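Local coordinates for nicotinate-nucleotide pyrophosphorylase (Pyrococcus furiosus, PDB 2I14), which probably catalyses the ATP-dependent coupling of nicotinate to 5-phosphoribosyl 1-diphosphate, forming nicotinate ribonucleotide for NAD synthesis, at residues A[232-241]-A[267-275]; A[182-193]-A[211-219]. All coordinates share one frame; numbering follows the deposited sequence.

Contact 1 of 2, residues A[232-241]-A[267-275]. With ZN (zinc ion), chain H; PCP (1-alpha-pyrophosphoryl-2-alpha,3-alpha-dihydroxy-4-beta-cyclopentane-methanol-5-phosphate), chain I.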
loop_
_atom_site.group_PDB
_atom_site.type_symbol
_atom_site.label_atom_id
_atom_site.label_comp_id
_atom_site.label_asym_id
_atom_site.label_seq_id
_atom_site.Cartn_x
_atom_site.Cartn_y
_atom_site.Cartn_z
ATOM N N GLY A 232 41.435 6.712 29.295
ATOM C CA GLY A 232 41.941 6.735 27.932
ATOM C C GLY A 232 42.096 5.390 27.251
ATOM O O GLY A 232 41.160 4.911 26.626
ATOM N N LYS A 233 43.276 4.782 27.361
ATOM C CA LYS A 233 43.545 3.483 26.738
ATOM C C LYS A 233 43.012 2.315 27.555
ATOM O O LYS A 233 43.265 1.150 27.243
ATOM C CB LYS A 233 45.050 3.298 26.498
ATOM C CG LYS A 233 45.570 3.883 25.183
ATOM C CD LYS A 233 44.968 3.178 23.980
ATOM C CE LYS A 233 45.552 3.675 22.664
ATOM N NZ LYS A 233 46.961 3.238 22.456
ATOM N N LYS A 234 42.285 2.635 28.614
ATOM C CA LYS A 234 41.679 1.621 29.464
ATOM C C LYS A 234 40.253 1.430 28.953
ATOM O O LYS A 234 39.599 0.428 29.249
ATOM C CB LYS A 234 41.650 2.095 30.923
ATOM C CG LYS A 234 42.985 2.028 31.652
ATOM C CD LYS A 234 43.227 0.640 32.246
ATOM C CE LYS A 234 43.285 -0.447 31.174
ATOM N NZ LYS A 234 43.344 -1.807 31.772
ATOM N N LEU A 235 39.794 2.407 28.173
ATOM C CA LEU A 235 38.455 2.406 27.600
ATOM C C LEU A 235 38.427 1.540 26.354
ATOM O O LEU A 235 38.724 2.006 25.263
ATOM C CB LEU A 235 38.043 3.843 27.253
ATOM C CG LEU A 235 36.646 4.096 26.695
ATOM C CD1 LEU A 235 35.624 3.651 27.710
ATOM C CD2 LEU A 235 36.475 5.567 26.377
ATOM N N PHE A 236 38.065 0.274 26.522
ATOM C CA PHE A 236 38.002 -0.648 25.400
ATOM C C PHE A 236 36.945 -0.285 24.370
ATOM O O PHE A 236 37.155 -0.469 23.169
ATOM C CB PHE A 236 37.725 -2.068 25.873
ATOM C CG PHE A 236 37.434 -3.010 24.749
ATOM C CD1 PHE A 236 38.305 -3.100 23.666
ATOM C CD2 PHE A 236 36.283 -3.779 24.747
ATOM C CE1 PHE A 236 38.030 -3.944 22.597
ATOM C CE2 PHE A 236 35.998 -4.625 23.684
ATOM C CZ PHE A 236 36.873 -4.709 22.606
ATOM N N ALA A 237 35.804 0.207 24.842
ATOM C CA ALA A 237 34.721 0.580 23.948
ATOM C C ALA A 237 33.715 1.469 24.636
ATOM O O ALA A 237 33.715 1.608 25.852
ATOM C CB ALA A 237 34.024 -0.669 23.425
ATOM N N VAL A 238 32.858 2.080 23.835
ATOM C CA VAL A 238 31.811 2.940 24.353
ATOM C C VAL A 238 30.483 2.303 23.955
ATOM O O VAL A 238 30.349 1.802 22.840
ATOM C CB VAL A 238 31.938 4.364 23.765
ATOM C CG1 VAL A 238 30.562 4.973 23.540
ATOM C CG2 VAL A 238 32.748 5.238 24.720
ATOM N N ARG A 239 29.508 2.302 24.862
ATOM C CA ARG A 239 28.205 1.705 24.550
ATOM C C ARG A 239 27.124 2.736 24.276
ATOM O O ARG A 239 26.934 3.667 25.056
ATOM C CB ARG A 239 27.730 0.797 25.691
ATOM C CG ARG A 239 26.653 -0.198 25.276
ATOM C CD ARG A 239 26.214 -1.103 26.424
ATOM N NE ARG A 239 25.117 -0.523 27.202
ATOM C CZ ARG A 239 24.539 -1.108 28.249
ATOM N NH1 ARG A 239 24.943 -2.297 28.670
ATOM N NH2 ARG A 239 23.541 -0.508 28.870
ATOM N N LEU A 240 26.430 2.567 23.154
ATOM C CA LEU A 240 25.333 3.458 22.793
ATOM C C LEU A 240 24.031 2.668 22.850
ATOM O O LEU A 240 23.902 1.604 22.228
ATOM C CB LEU A 240 25.518 4.032 21.389
ATOM C CG LEU A 240 26.732 4.929 21.155
ATOM C CD1 LEU A 240 26.847 5.951 22.288
ATOM C CD2 LEU A 240 27.989 4.067 21.076
ATOM N N ASP A 241 23.082 3.186 23.623
ATOM C CA ASP A 241 21.780 2.553 23.787
ATOM C C ASP A 241 20.726 3.648 23.829
ATOM O O ASP A 241 19.823 3.637 24.664
ATOM C CB ASP A 241 21.734 1.724 25.085
ATOM C CG ASP A 241 21.899 2.575 26.334
ATOM O OD1 ASP A 241 21.460 2.155 27.429
ATOM O OD2 ASP A 241 22.476 3.672 26.218
ATOM N N ASP A 267 41.147 6.941 18.873
ATOM C CA ASP A 267 40.833 6.042 17.767
ATOM C C ASP A 267 40.802 4.544 18.045
ATOM O O ASP A 267 40.465 3.754 17.158
ATOM C CB ASP A 267 41.798 6.307 16.615
ATOM C CG ASP A 267 41.813 7.767 16.198
ATOM O OD1 ASP A 267 42.225 8.607 17.031
ATOM O OD2 ASP A 267 41.413 8.082 15.048
ATOM N N TRP A 268 41.144 4.143 19.262
ATOM C CA TRP A 268 41.151 2.730 19.606
ATOM C C TRP A 268 39.787 2.328 20.136
ATOM O O TRP A 268 39.375 1.169 19.999
ATOM C CB TRP A 268 42.222 2.459 20.664
ATOM C CG TRP A 268 42.019 3.266 21.914
ATOM C CD1 TRP A 268 41.447 2.847 23.079
ATOM C CD2 TRP A 268 42.326 4.654 22.095
ATOM N NE1 TRP A 268 41.374 3.888 23.974
ATOM C CE2 TRP A 268 41.906 5.009 23.396
ATOM C CE3 TRP A 268 42.911 5.635 21.281
ATOM C CZ2 TRP A 268 42.051 6.302 23.902
ATOM C CZ3 TRP A 268 43.053 6.919 21.784
ATOM C CH2 TRP A 268 42.625 7.241 23.085
ATOM N N VAL A 269 39.092 3.294 20.734
ATOM C CA VAL A 269 37.778 3.032 21.294
ATOM C C VAL A 269 36.764 2.641 20.216
ATOM O O VAL A 269 36.531 3.377 19.251
ATOM C CB VAL A 269 37.240 4.240 22.106
ATOM C CG1 VAL A 269 38.263 4.658 23.140
ATOM C CG2 VAL A 269 36.912 5.386 21.193
ATOM N N LYS A 270 36.181 1.459 20.396
ATOM C CA LYS A 270 35.196 0.907 19.488
ATOM C C LYS A 270 33.777 1.326 19.874
ATOM O O LYS A 270 33.534 1.848 20.964
ATOM C CB LYS A 270 35.294 -0.609 19.506
ATOM C CG LYS A 270 36.671 -1.160 19.184
ATOM C CD LYS A 270 36.718 -2.657 19.479
ATOM C CE LYS A 270 37.989 -3.292 18.983
ATOM N NZ LYS A 270 38.103 -3.155 17.510
ATOM N N ILE A 271 32.841 1.092 18.962
ATOM C CA ILE A 271 31.449 1.431 19.195
ATOM C C ILE A 271 30.635 0.176 19.446
ATOM O O ILE A 271 30.448 -0.646 18.549
ATOM C CB ILE A 271 30.839 2.165 17.994
ATOM C CG1 ILE A 271 31.703 3.378 17.629
ATOM C CG2 ILE A 271 29.425 2.619 18.334
ATOM C CD1 ILE A 271 31.754 4.451 18.702
ATOM N N PHE A 272 30.163 0.034 20.677
ATOM C CA PHE A 272 29.358 -1.101 21.073
ATOM C C PHE A 272 27.931 -0.590 21.276
ATOM O O PHE A 272 27.712 0.378 22.012
ATOM C CB PHE A 272 29.913 -1.680 22.365
ATOM C CG PHE A 272 29.238 -2.945 22.801
ATOM C CD1 PHE A 272 27.941 -2.925 23.318
ATOM C CD2 PHE A 272 29.895 -4.165 22.691
ATOM C CE1 PHE A 272 27.313 -4.101 23.718
ATOM C CE2 PHE A 272 29.273 -5.351 23.087
ATOM C CZ PHE A 272 27.983 -5.321 23.601
ATOM N N VAL A 273 26.965 -1.216 20.602
ATOM C CA VAL A 273 25.571 -0.789 20.724
ATOM C C VAL A 273 24.626 -1.897 21.165
ATOM O O VAL A 273 24.862 -3.086 20.946
ATOM C CB VAL A 273 25.016 -0.198 19.398
ATOM C CG1 VAL A 273 25.930 0.889 18.883
ATOM C CG2 VAL A 273 24.826 -1.307 18.372
ATOM N N SER A 274 23.551 -1.478 21.804
ATOM C CA SER A 274 22.557 -2.403 22.267
ATOM C C SER A 274 21.296 -1.572 22.464
ATOM O O SER A 274 21.365 -0.349 22.592
ATOM C CB SER A 274 23.001 -3.028 23.587
ATOM O OG SER A 274 22.943 -2.070 24.631
ATOM N N GLY A 275 20.142 -2.230 22.468
ATOM C CA GLY A 275 18.914 -1.497 22.666
ATOM C C GLY A 275 17.907 -1.720 21.567
ATOM O O GLY A 275 18.046 -1.194 20.464
HETATM ZN ZN ZN H . 21.234 4.918 27.800
HETATM C C1 PCP I . 18.707 -3.047 27.780
HETATM C C2 PCP I . 18.758 -4.513 28.265
HETATM C C3 PCP I . 19.946 -5.135 27.489
HETATM C C4 PCP I . 19.926 -4.436 26.111
HETATM C C5 PCP I . 19.427 -3.079 26.469
HETATM C CP PCP I . 19.063 -5.144 25.019
HETATM O O1 PCP I . 19.541 -2.134 28.672
HETATM O O2 PCP I . 18.981 -4.584 29.676
HETATM O O3 PCP I . 21.220 -4.882 28.108
HETATM O OP PCP I . 17.632 -5.286 25.332
HETATM P P PCP I . 16.447 -5.134 24.218
HETATM O O1P PCP I . 15.499 -6.246 24.446
HETATM O O2P PCP I . 17.109 -5.214 22.877
HETATM O O3P PCP I . 15.811 -3.810 24.482
HETATM P PA PCP I . 19.690 -0.560 28.485
HETATM O O1A PCP I . 18.284 0.012 28.448
HETATM O O2A PCP I . 20.419 -0.360 27.172
HETATM O O3A PCP I . 20.518 -0.137 29.743
HETATM P PB PCP I . 20.612 -0.558 31.230
HETATM O O1B PCP I . 21.473 0.368 32.021
HETATM O O2B PCP I . 21.201 -1.874 31.385
HETATM O O3B PCP I . 19.263 -0.592 31.868
#
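Strands 237-240 and 270-274 run parallel, with an angle of 29° between their short axes, and pair Ala-237 with Lys-270 through Leu-240 with Val-273. They belong to a beta-alpha-beta unit of the barrel-like C-terminal domain of the quinolinate phosphoribosyltransferase family, and helix 250-263 makes the crossover. Four backbone hydrogen bonds join them, among them Val-238 N to Lys-270 O (3.0 Å) and Phe-272 N to Val-238 O (2.8 Å). On one face of the sheet Arg-239 runs beside Phe-272, its CG 3.6 Å from Phe-272 CD1, with the guanidinium and ring planes 31° apart. On the other face Leu-240 CB meets Val-273 CG1 at 4.0 Å, near the contact of Leu-240 CD2 with Ile-271 CG2.

At the N-terminal end Trp-268 is held on several sides. Trp-268 NE1 gives Gly-232 O a bent hydrogen bond (2.9 Å) from above the carbonyl plane. Leu-235 N reaches the same oxygen from the opposite face. Lys-233 CD sits over the five-membered ring of Trp-268, 3.4 Å from its centroid, in a CH-pi contact. Val-269 CG1 lies over the opposite face of the indole.

The C-terminal ends reach the pocket for PCP and the zinc ion. The Arg-239 chain bends at chi3 (89°), and its guanidinium edge faces the diphosphate, with Arg-239 NH2 3.2 Å from PCP O3A. Ser-274 OG lies over one guanidinium face. Asp-241 OD2 binds the zinc ion at 2.4 Å.

Contact 2 of 2, residues A[182-193]-A[211-219]; sequences MPHALIITVGDQ and IALVDTFYD. With ZN (zinc ion), chain H; PCP (1-alpha-pyrophosphoryl-2-alpha,3-alpha-dihydroxy-4-beta-cyclopentane-methanol-5-phosphate), chain I.
Ile-211 O lies 3.6 Å from Met-182 SD, at the start of strand 211-213. Leu-213 N gives the same sulfur a weak hydrogen bond. The Leu-213 side chain packs against 182-187. Its CB touches Met-182 CB. Leu-213 CB is also 3.6 Å from Ile-187 CD1. With CG anti to the backbone N (chi1 -153°), Leu-213 CD1 lies over one face of the His-184 imidazole, 3.4 Å from the ring centroid.

Asp-215 OD1 stands 3.1 Å from the zinc ion. Asp-215 is a known zinc ligand of this protein but is not bound in this model; its OD2 forms a salt bridge with Arg-321 of the second subunit. Thr-216 CG2 faces Ile-188 CG1 at 4.1 Å. Phe-217 CZ comes within 3.9 Å of Ile-188 CG1, and the ring edge meets Gln-193 NE2. Gln-193 OE1 lies over one face of Tyr-218, amide and ring planes 45° apart. Tyr-218 also stacks with Tyr-218 of the third subunit.

His-184 NE2 binds the zinc ion at 2.5 Å, and His-184 N gives PCP O1B a weak hydrogen bond. The site lies where helix 184-190 begins and just past the C-terminal end of barrel strand 211-213, consistent with a type II phosphoribosyltransferase.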
loop_
_atom_site.group_PDB
_atom_site.type_symbol
_atom_site.label_atom_id
_atom_site.label_comp_id
_atom_site.label_asym_id
_atom_site.label_seq_id
_atom_site.Cartn_x
_atom_site.Cartn_y
_atom_site.Cartn_z
ATOM N N MET A 182 28.160 -1.989 31.787
ATOM C CA MET A 182 27.750 -1.136 32.896
ATOM C C MET A 182 26.279 -0.794 32.870
ATOM O O MET A 182 25.720 -0.519 31.811
ATOM C CB MET A 182 28.480 0.201 32.857
ATOM C CG MET A 182 29.965 0.173 33.063
ATOM S SD MET A 182 30.537 1.870 32.830
ATOM C CE MET A 182 29.446 2.747 33.988
ATOM N N PRO A 183 25.637 -0.789 34.046
ATOM C CA PRO A 183 24.218 -0.462 34.165
ATOM C C PRO A 183 24.077 1.051 34.313
ATOM O O PRO A 183 25.056 1.751 34.567
ATOM C CB PRO A 183 23.798 -1.186 35.443
ATOM C CG PRO A 183 24.800 -2.255 35.593
ATOM C CD PRO A 183 26.070 -1.556 35.222
ATOM N N HIS A 184 22.857 1.543 34.146
ATOM C CA HIS A 184 22.573 2.958 34.298
ATOM C C HIS A 184 22.486 3.243 35.777
ATOM O O HIS A 184 22.744 4.357 36.227
ATOM C CB HIS A 184 21.236 3.298 33.650
ATOM C CG HIS A 184 21.361 3.772 32.240
ATOM N ND1 HIS A 184 21.731 5.061 31.925
ATOM C CD2 HIS A 184 21.215 3.121 31.064
ATOM C CE1 HIS A 184 21.810 5.181 30.613
ATOM N NE2 HIS A 184 21.502 4.019 30.068
ATOM N N ALA A 185 22.103 2.216 36.526
ATOM C CA ALA A 185 21.959 2.331 37.967
ATOM C C ALA A 185 23.301 2.699 38.589
ATOM O O ALA A 185 23.376 3.593 39.437
ATOM C CB ALA A 185 21.444 1.018 38.549
ATOM N N LEU A 186 24.360 2.014 38.159
ATOM C CA LEU A 186 25.687 2.280 38.690
ATOM C C LEU A 186 26.023 3.753 38.578
ATOM O O LEU A 186 26.278 4.418 39.566
ATOM C CB LEU A 186 26.738 1.455 37.954
ATOM C CG LEU A 186 28.170 1.725 38.409
ATOM C CD1 LEU A 186 29.020 0.491 38.192
ATOM C CD2 LEU A 186 28.724 2.910 37.657
ATOM N N ILE A 187 26.011 4.272 37.369
ATOM C CA ILE A 187 26.332 5.667 37.168
ATOM C C ILE A 187 25.419 6.623 37.931
ATOM O O ILE A 187 25.878 7.637 38.439
ATOM C CB ILE A 187 26.298 5.999 35.672
ATOM C CG1 ILE A 187 27.336 5.128 34.958
ATOM C CG2 ILE A 187 26.554 7.493 35.445
ATOM C CD1 ILE A 187 27.251 5.165 33.458
ATOM N N ILE A 188 24.133 6.303 38.024
ATOM C CA ILE A 188 23.196 7.182 38.722
ATOM C C ILE A 188 23.330 7.173 40.243
ATOM O O ILE A 188 23.223 8.225 40.871
ATOM C CB ILE A 188 21.721 6.869 38.348
ATOM C CG1 ILE A 188 21.496 7.120 36.856
ATOM C CG2 ILE A 188 20.775 7.752 39.159
ATOM C CD1 ILE A 188 20.053 6.959 36.420
ATOM N N THR A 189 23.558 6.007 40.846
ATOM C CA THR A 189 23.701 5.961 42.304
ATOM C C THR A 189 25.030 6.615 42.692
ATOM O O THR A 189 25.096 7.379 43.657
ATOM C CB THR A 189 23.665 4.508 42.870
ATOM O OG1 THR A 189 24.905 3.847 42.587
ATOM C CG2 THR A 189 22.506 3.710 42.266
ATOM N N VAL A 190 26.085 6.317 41.935
ATOM C CA VAL A 190 27.405 6.898 42.182
ATOM C C VAL A 190 27.321 8.419 42.015
ATOM O O VAL A 190 28.168 9.158 42.507
ATOM C CB VAL A 190 28.462 6.330 41.200
ATOM C CG1 VAL A 190 29.730 7.145 41.266
ATOM C CG2 VAL A 190 28.772 4.884 41.547
ATOM N N GLY A 191 26.295 8.876 41.307
ATOM C CA GLY A 191 26.092 10.304 41.111
ATOM C C GLY A 191 26.950 11.044 40.094
ATOM O O GLY A 191 26.761 12.248 39.886
ATOM N N ASP A 192 27.885 10.351 39.447
ATOM C CA ASP A 192 28.738 11.008 38.468
ATOM C C ASP A 192 29.272 10.049 37.422
ATOM O O ASP A 192 29.844 9.014 37.756
ATOM C CB ASP A 192 29.903 11.679 39.180
ATOM C CG ASP A 192 30.814 12.410 38.232
ATOM O OD1 ASP A 192 31.553 11.738 37.474
ATOM O OD2 ASP A 192 30.782 13.660 38.242
ATOM N N GLN A 193 29.099 10.414 36.154
ATOM C CA GLN A 193 29.552 9.583 35.045
ATOM C C GLN A 193 31.009 9.182 35.190
ATOM O O GLN A 193 31.332 7.996 35.282
ATOM C CB GLN A 193 29.372 10.309 33.708
ATOM C CG GLN A 193 27.962 10.782 33.453
ATOM C CD GLN A 193 27.798 12.269 33.705
ATOM O OE1 GLN A 193 28.007 13.091 32.806
ATOM N NE2 GLN A 193 27.441 12.627 34.936
ATOM N N ILE A 211 33.874 -1.137 28.899
ATOM C CA ILE A 211 33.034 -0.380 27.995
ATOM C C ILE A 211 32.262 0.614 28.843
ATOM O O ILE A 211 31.592 0.232 29.794
ATOM C CB ILE A 211 32.037 -1.296 27.252
ATOM C CG1 ILE A 211 32.789 -2.414 26.515
ATOM C CG2 ILE A 211 31.217 -0.467 26.261
ATOM C CD1 ILE A 211 33.148 -3.607 27.371
ATOM N N ALA A 212 32.368 1.890 28.498
ATOM C CA ALA A 212 31.694 2.940 29.245
ATOM C C ALA A 212 30.250 3.183 28.799
ATOM O O ALA A 212 29.957 3.317 27.609
ATOM C CB ALA A 212 32.494 4.229 29.143
ATOM N N LEU A 213 29.348 3.243 29.770
ATOM C CA LEU A 213 27.953 3.486 29.482
ATOM C C LEU A 213 27.806 5.004 29.368
ATOM O O LEU A 213 27.623 5.710 30.364
ATOM C CB LEU A 213 27.089 2.915 30.609
ATOM C CG LEU A 213 25.658 2.500 30.255
ATOM C CD1 LEU A 213 24.735 3.703 30.242
ATOM C CD2 LEU A 213 25.666 1.808 28.905
ATOM N N VAL A 214 27.906 5.489 28.134
ATOM C CA VAL A 214 27.821 6.910 27.813
ATOM C C VAL A 214 26.507 7.617 28.131
ATOM O O VAL A 214 26.352 8.187 29.207
ATOM C CB VAL A 214 28.131 7.122 26.346
ATOM C CG1 VAL A 214 27.997 8.592 25.998
ATOM C CG2 VAL A 214 29.529 6.609 26.055
ATOM N N ASP A 215 25.577 7.598 27.181
ATOM C CA ASP A 215 24.266 8.235 27.334
ATOM C C ASP A 215 23.606 8.027 28.700
ATOM O O ASP A 215 23.172 6.924 29.004
ATOM C CB ASP A 215 23.316 7.702 26.254
ATOM C CG ASP A 215 21.880 8.177 26.442
ATOM O OD1 ASP A 215 21.310 7.956 27.537
ATOM O OD2 ASP A 215 21.317 8.769 25.490
ATOM N N THR A 216 23.513 9.081 29.507
ATOM C CA THR A 216 22.868 8.978 30.820
ATOM C C THR A 216 22.154 10.289 31.165
ATOM O O THR A 216 20.946 10.306 31.429
ATOM C CB THR A 216 23.875 8.658 31.963
ATOM O OG1 THR A 216 24.613 7.468 31.650
ATOM C CG2 THR A 216 23.126 8.444 33.282
ATOM N N PHE A 217 22.909 11.385 31.166
ATOM C CA PHE A 217 22.365 12.707 31.468
ATOM C C PHE A 217 22.706 13.642 30.313
ATOM O O PHE A 217 21.865 14.398 29.823
ATOM C CB PHE A 217 22.984 13.269 32.756
ATOM C CG PHE A 217 22.801 12.393 33.962
ATOM C CD1 PHE A 217 21.531 12.074 34.426
ATOM C CD2 PHE A 217 23.908 11.903 34.648
ATOM C CE1 PHE A 217 21.364 11.277 35.557
ATOM C CE2 PHE A 217 23.756 11.108 35.778
ATOM C CZ PHE A 217 22.478 10.794 36.235
ATOM N N TYR A 218 23.962 13.578 29.893
ATOM C CA TYR A 218 24.475 14.393 28.806
ATOM C C TYR A 218 24.280 13.623 27.500
ATOM O O TYR A 218 23.919 12.446 27.515
ATOM C CB TYR A 218 25.969 14.655 29.021
ATOM C CG TYR A 218 26.337 15.291 30.351
ATOM C CD1 TYR A 218 25.825 14.807 31.555
ATOM C CD2 TYR A 218 27.239 16.353 30.407
ATOM C CE1 TYR A 218 26.203 15.365 32.778
ATOM C CE2 TYR A 218 27.626 16.915 31.626
ATOM C CZ TYR A 218 27.106 16.418 32.805
ATOM O OH TYR A 218 27.494 16.975 34.007
ATOM N N ASP A 219 24.524 14.277 26.370
ATOM C CA ASP A 219 24.380 13.619 25.076
ATOM C C ASP A 219 25.496 12.582 24.909
ATOM O O ASP A 219 26.547 12.684 25.541
ATOM C CB ASP A 219 24.452 14.653 23.947
ATOM C CG ASP A 219 24.037 14.079 22.595
ATOM O OD1 ASP A 219 22.857 13.667 22.454
ATOM O OD2 ASP A 219 24.890 14.042 21.678
HETATM ZN ZN ZN H . 21.234 4.918 27.800
HETATM C C1 PCP I . 18.707 -3.047 27.780
HETATM C C2 PCP I . 18.758 -4.513 28.265
HETATM C C3 PCP I . 19.946 -5.135 27.489
HETATM C C4 PCP I . 19.926 -4.436 26.111
HETATM C C5 PCP I . 19.427 -3.079 26.469
HETATM C CP PCP I . 19.063 -5.144 25.019
HETATM O O1 PCP I . 19.541 -2.134 28.672
HETATM O O2 PCP I . 18.981 -4.584 29.676
HETATM O O3 PCP I . 21.220 -4.882 28.108
HETATM O OP PCP I . 17.632 -5.286 25.332
HETATM P P PCP I . 16.447 -5.134 24.218
HETATM O O1P PCP I . 15.499 -6.246 24.446
HETATM O O2P PCP I . 17.109 -5.214 22.877
HETATM O O3P PCP I . 15.811 -3.810 24.482
HETATM P PA PCP I . 19.690 -0.560 28.485
HETATM O O1A PCP I . 18.284 0.012 28.448
HETATM O O2A PCP I . 20.419 -0.360 27.172
HETATM O O3A PCP I . 20.518 -0.137 29.743
HETATM P PB PCP I . 20.612 -0.558 31.230
HETATM O O1B PCP I . 21.473 0.368 32.021
HETATM O O2B PCP I . 21.201 -1.874 31.385
HETATM O O3B PCP I . 19.263 -0.592 31.868
#

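Going from the N terminus, residues 182-193 come first, and helix 193-203 carries the chain to strand 211-213, where contact 2 closes. Helix 220-228 then leads into 232-241. Contact 1 closes at 267-275, after helix 250-263. The two loops follow in series, so neither nests in nor crosses the other. They meet in the parallel sheet, where strand 211-213 lies beside strand 237-240. Arg-239 N to Ala-212 O and Ala-212 N to Ala-237 O are probable hydrogen bonds, both 3.0 Å. Contact 2 joins helix 184-190 to strand 211-213; contact 1 carries the sheet on from neighbouring strand 237-240 to strand 270-274. In this model the zinc ion bridges the two contacts through His-184 and Asp-241.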